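Type I site-specific restriction-modification system, R (Restriction) subunit (Vibrio vulnificus, PDB 3H1T) probably couples ATP hydrolysis to the translocation and cutting of DNA, this fragment carrying its helicase-like motor and a preceding N-terminal domain. Local coordinates at residues G158-D161 with E162-D165; V191-L195 with Q196-R200. One frame throughout, in Å; residues are numbered along the deposited sequence.

Contact 1 comes first along the chain, in the turn that leads from helix 146-157 into helix 164-167; contact 2 follows at the C-terminal end of helix 181-195, where the chain heads for strand 200-205. Their centres lie 12 Å apart and they touch directly: Asp-163 O rests 3.7 Å from Leu-195 CD1, and Ile-159 CD1 packs 4.0 Å from Gln-192 CG. Contact 1 follows helix 146-157, which comes after the strands of the six-stranded mixed sheet in the chain, whereas contact 2 feeds the seven-stranded parallel sheet of the first RecA-like motor domain. Through these contacts the turn packs against the end of helix 181-195.

Contact 1 (G158-D161 with E162-D165); sequences GIKD and EDLD
Lys-160 O accepts the backbone N-H of Asp-163 at 3.0 Å, and one residue further on Asp-161 O takes the N-H of Leu-164 at 3.2 Å. The second bond is the straighter, 164° at the hydrogen against 145°. A water ties the same turn together on the side that faces the end of helix 181-195, giving a hydrogen to Asp-163 OD2 and accepting one from Lys-160 N. Asp-163 and Lys-160 run side by side there, with Asp-163 OD2 3.9 Å from Lys-160 CB. Glu-162 bends at chi2 (75°), which folds its carboxylate back until OE1 lies 3.2 Å from Lys-160 CB. The lysine itself stretches on past both acids, and its NZ stays 5.8 Å from Asp-163 OD2, too far for a salt bridge, though the opposite charges may still attract weakly.

The greasy face is inward. Ile-159 CG2, anti to the backbone N, meets Asp-163 CB and the CD2 branch of Leu-164, the latter at 4.1 Å. The other leucine branch, CD1, lies alongside the Asp-161 side chain, 3.8 Å from its OD1. Leu-164 also reaches Phe-150 and Cys-154 on helix 146-157, so the turn folds back on the helix it has just left. Gly-158 ends that helix with positive phi, and the two overlapping i to i+3 bonds are those of consecutive beta turns, the second of type I, joining helix 146-157 to helix 164-167 at the protein surface.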
loop_
_atom_site.group_PDB
_atom_site.type_symbol
_atom_site.label_atom_id
_atom_site.label_comp_id
_atom_site.label_asym_id
_atom_site.label_seq_id
_atom_site.Cartn_x
_atom_site.Cartn_y
_atom_site.Cartn_z
ATOM N N GLY A 158 -22.934 4.410 15.048
ATOM C CA GLY A 158 -24.268 4.385 14.470
ATOM C C GLY A 158 -24.561 3.243 13.519
ATOM O O GLY A 158 -24.807 3.452 12.337
ATOM N N ILE A 159 -24.567 2.027 14.039
ATOM C CA ILE A 159 -24.846 0.863 13.214
ATOM C C ILE A 159 -26.055 0.148 13.794
ATOM O O ILE A 159 -26.037 -0.313 14.937
ATOM C CB ILE A 159 -23.603 -0.055 13.162
ATOM C CG1 ILE A 159 -22.532 0.627 12.296
ATOM C CG2 ILE A 159 -23.983 -1.449 12.649
ATOM C CD1 ILE A 159 -21.183 0.000 12.373
ATOM N N LYS A 160 -27.110 0.086 12.986
ATOM C CA LYS A 160 -28.381 -0.532 13.358
ATOM C C LYS A 160 -28.220 -2.018 13.635
ATOM O O LYS A 160 -27.271 -2.634 13.158
ATOM C CB LYS A 160 -29.394 -0.299 12.233
ATOM C CG LYS A 160 -29.327 1.125 11.702
ATOM C CD LYS A 160 -30.268 1.399 10.541
ATOM C CE LYS A 160 -30.038 2.816 10.007
ATOM N NZ LYS A 160 -31.157 3.282 9.145
ATOM N N ASP A 161 -29.141 -2.591 14.408
ATOM C CA ASP A 161 -29.057 -4.010 14.738
ATOM C C ASP A 161 -29.098 -4.901 13.498
ATOM O O ASP A 161 -28.437 -5.947 13.455
ATOM C CB ASP A 161 -30.177 -4.412 15.702
ATOM C CG ASP A 161 -30.009 -3.800 17.083
ATOM O OD1 ASP A 161 -28.845 -3.640 17.520
ATOM O OD2 ASP A 161 -31.033 -3.491 17.740
ATOM N N GLU A 162 -29.868 -4.488 12.493
ATOM C CA GLU A 162 -29.985 -5.248 11.256
ATOM C C GLU A 162 -28.642 -5.386 10.540
ATOM O O GLU A 162 -28.428 -6.348 9.801
ATOM C CB GLU A 162 -30.968 -4.574 10.290
ATOM C CG GLU A 162 -32.382 -4.403 10.799
ATOM C CD GLU A 162 -32.508 -3.278 11.806
ATOM O OE1 GLU A 162 -31.918 -2.201 11.561
ATOM O OE2 GLU A 162 -33.205 -3.466 12.831
ATOM N N ASP A 163 -27.735 -4.437 10.757
ATOM C CA ASP A 163 -26.445 -4.462 10.078
ATOM C C ASP A 163 -25.307 -5.076 10.870
ATOM O O ASP A 163 -24.176 -5.105 10.402
ATOM C CB ASP A 163 -26.052 -3.044 9.644
ATOM C CG ASP A 163 -27.061 -2.421 8.690
ATOM O OD1 ASP A 163 -27.424 -3.088 7.693
ATOM O OD2 ASP A 163 -27.488 -1.268 8.934
ATOM N N LEU A 164 -25.600 -5.579 12.061
ATOM C CA LEU A 164 -24.557 -6.189 12.874
ATOM C C LEU A 164 -23.914 -7.425 12.240
ATOM O O LEU A 164 -22.722 -7.665 12.419
ATOM C CB LEU A 164 -25.106 -6.568 14.250
ATOM C CG LEU A 164 -25.461 -5.385 15.149
ATOM C CD1 LEU A 164 -25.967 -5.884 16.503
ATOM C CD2 LEU A 164 -24.223 -4.513 15.323
ATOM N N ASP A 165 -24.690 -8.207 11.496
ATOM C CA ASP A 165 -24.136 -9.416 10.898
ATOM C C ASP A 165 -23.288 -9.124 9.677
ATOM O O ASP A 165 -22.496 -9.971 9.246
ATOM C CB ASP A 165 -25.240 -10.405 10.526
ATOM C CG ASP A 165 -26.232 -10.622 11.655
ATOM O OD1 ASP A 165 -27.184 -9.811 11.783
ATOM O OD2 ASP A 165 -26.054 -11.604 12.414
HETATM O O HOH W 1 -26.104 0.574 10.014
#

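Contact 2 (V191-L195 with Q196-R200); sequences VQSVL and QGKKR
Ser-193 O is the busy acceptor at this helix end. Lys-198 N reaches it at 3.1 Å in a nearly straight bond (165°), while Gln-196 N adds a weak, bent one and shares its hydrogen, equally weakly, with Gln-192 O. Beside them Gly-197 N bonds to Val-194 O at 3.0 Å. Side chains close in on the same oxygens: Lys-198 CB stands 3.5 Å from Ser-193 O, and Gln-196 CG presses to 3.0 Å from Gln-192 O, a tight fit. It gets there because chi1 of Gln-196 (-53°) sets CG anti to its own carbonyl carbon and lays the extended chain back along the last helical turn.

The Lys-198 and Gly-197 bonds together make a Schellman motif, with Gly-197 at positive phi (86°), where a CB would be jammed against the preceding carbonyl oxygen. It ends helix 181-195 and turns the chain toward strand 200-205 of the parallel sheet, the strand that runs into the P-loop in this family of ATP-driven motors. Under the helix end Val-194 is buried against Phe-333 and Ile-335 of strand 333-338, and against Trp-227.

A water bridges the buried serine to Gln-196, donating to Ser-193 OG at 2.8 Å and to Gln-196 OE1 at 3.2 Å; Ser-193 OG is also hydrogen-bonded to Arg-189 O, one turn back. The amide nitrogen of Gln-196 turns away to Glu-157 O, at the end of helix 146-157. The solvent side is looser: Lys-198 and Lys-199 are both exposed, and the end of Lys-198 leads away from the helix, though its modelled position is doubtful.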
loop_
_atom_site.group_PDB
_atom_site.type_symbol
_atom_site.label_atom_id
_atom_site.label_comp_id
_atom_site.label_asym_id
_atom_site.label_seq_id
_atom_site.Cartn_x
_atom_site.Cartn_y
_atom_site.Cartn_z
ATOM N N VAL A 191 -16.586 -1.121 5.092
ATOM C CA VAL A 191 -17.831 -1.817 5.400
ATOM C C VAL A 191 -18.675 -0.983 6.345
ATOM O O VAL A 191 -19.895 -0.921 6.222
ATOM C CB VAL A 191 -17.532 -3.163 6.062
ATOM C CG1 VAL A 191 -18.828 -3.838 6.500
ATOM C CG2 VAL A 191 -16.748 -4.040 5.099
ATOM N N GLN A 192 -17.996 -0.343 7.291
ATOM C CA GLN A 192 -18.633 0.520 8.287
ATOM C C GLN A 192 -19.247 1.723 7.569
ATOM O O GLN A 192 -20.399 2.083 7.803
ATOM C CB GLN A 192 -17.566 0.985 9.279
ATOM C CG GLN A 192 -18.039 1.600 10.581
ATOM C CD GLN A 192 -16.866 1.993 11.487
ATOM O OE1 GLN A 192 -16.173 1.135 12.043
ATOM N NE2 GLN A 192 -16.633 3.301 11.619
ATOM N N SER A 193 -18.458 2.344 6.700
ATOM C CA SER A 193 -18.905 3.499 5.924
ATOM C C SER A 193 -20.203 3.193 5.176
ATOM O O SER A 193 -21.162 3.967 5.221
ATOM C CB SER A 193 -17.838 3.903 4.902
ATOM O OG SER A 193 -16.707 4.477 5.531
ATOM N N VAL A 194 -20.213 2.066 4.473
ATOM C CA VAL A 194 -21.369 1.638 3.705
ATOM C C VAL A 194 -22.573 1.434 4.610
ATOM O O VAL A 194 -23.679 1.856 4.292
ATOM C CB VAL A 194 -21.053 0.326 2.949
ATOM C CG1 VAL A 194 -22.284 -0.193 2.260
ATOM C CG2 VAL A 194 -19.961 0.586 1.935
ATOM N N LEU A 195 -22.352 0.811 5.758
ATOM C CA LEU A 195 -23.450 0.574 6.680
ATOM C C LEU A 195 -24.026 1.871 7.236
ATOM O O LEU A 195 -25.185 1.893 7.650
ATOM C CB LEU A 195 -23.009 -0.335 7.834
ATOM C CG LEU A 195 -22.476 -1.715 7.400
ATOM C CD1 LEU A 195 -22.147 -2.574 8.630
ATOM C CD2 LEU A 195 -23.514 -2.408 6.530
ATOM N N GLN A 196 -23.235 2.946 7.233
ATOM C CA GLN A 196 -23.681 4.249 7.752
ATOM C C GLN A 196 -24.353 5.089 6.659
ATOM O O GLN A 196 -24.835 6.198 6.909
ATOM C CB GLN A 196 -22.495 5.043 8.304
ATOM C CG GLN A 196 -21.650 4.325 9.323
ATOM C CD GLN A 196 -20.418 5.126 9.687
ATOM O OE1 GLN A 196 -19.623 5.495 8.823
ATOM N NE2 GLN A 196 -20.248 5.395 10.972
ATOM N N GLY A 197 -24.351 4.560 5.443
ATOM C CA GLY A 197 -24.963 5.264 4.338
ATOM C C GLY A 197 -24.089 6.275 3.617
ATOM O O GLY A 197 -24.602 7.219 3.019
ATOM N N LYS A 198 -22.773 6.101 3.678
ATOM C CA LYS A 198 -21.850 6.984 2.969
ATOM C C LYS A 198 -21.714 6.415 1.570
ATOM O O LYS A 198 -21.015 5.420 1.359
ATOM C CB LYS A 198 -20.484 7.007 3.668
ATOM C CG LYS A 198 -20.361 8.077 4.725
ATOM C CD LYS A 198 -19.358 7.728 5.822
ATOM C CE LYS A 198 -20.045 7.790 7.179
ATOM N NZ LYS A 198 -21.219 8.713 7.092
ATOM N N LYS A 199 -22.390 7.039 0.616
ATOM C CA LYS A 199 -22.371 6.584 -0.761
ATOM C C LYS A 199 -21.100 6.934 -1.528
ATOM O O LYS A 199 -21.030 6.721 -2.734
ATOM C CB LYS A 199 -23.607 7.147 -1.487
ATOM C CG LYS A 199 -24.931 6.490 -1.084
ATOM C CD LYS A 199 -26.080 7.477 -1.134
ATOM C CE LYS A 199 -25.987 8.480 0.010
ATOM N NZ LYS A 199 -27.089 9.503 -0.012
ATOM N N ARG A 200 -20.069 7.421 -0.851
ATOM C CA ARG A 200 -18.864 7.817 -1.576
ATOM C C ARG A 200 -17.652 7.818 -0.620
ATOM O O ARG A 200 -17.499 8.761 0.159
ATOM C CB ARG A 200 -19.126 9.236 -2.147
ATOM C CG ARG A 200 -18.453 9.629 -3.485
ATOM C CD ARG A 200 -19.271 9.241 -4.745
ATOM N NE ARG A 200 -20.305 10.203 -5.172
ATOM C CZ ARG A 200 -20.086 11.464 -5.568
ATOM N NH1 ARG A 200 -18.858 11.966 -5.592
ATOM N NH2 ARG A 200 -21.103 12.221 -5.978
HETATM O O HOH W 2 -16.439 5.353 8.214
#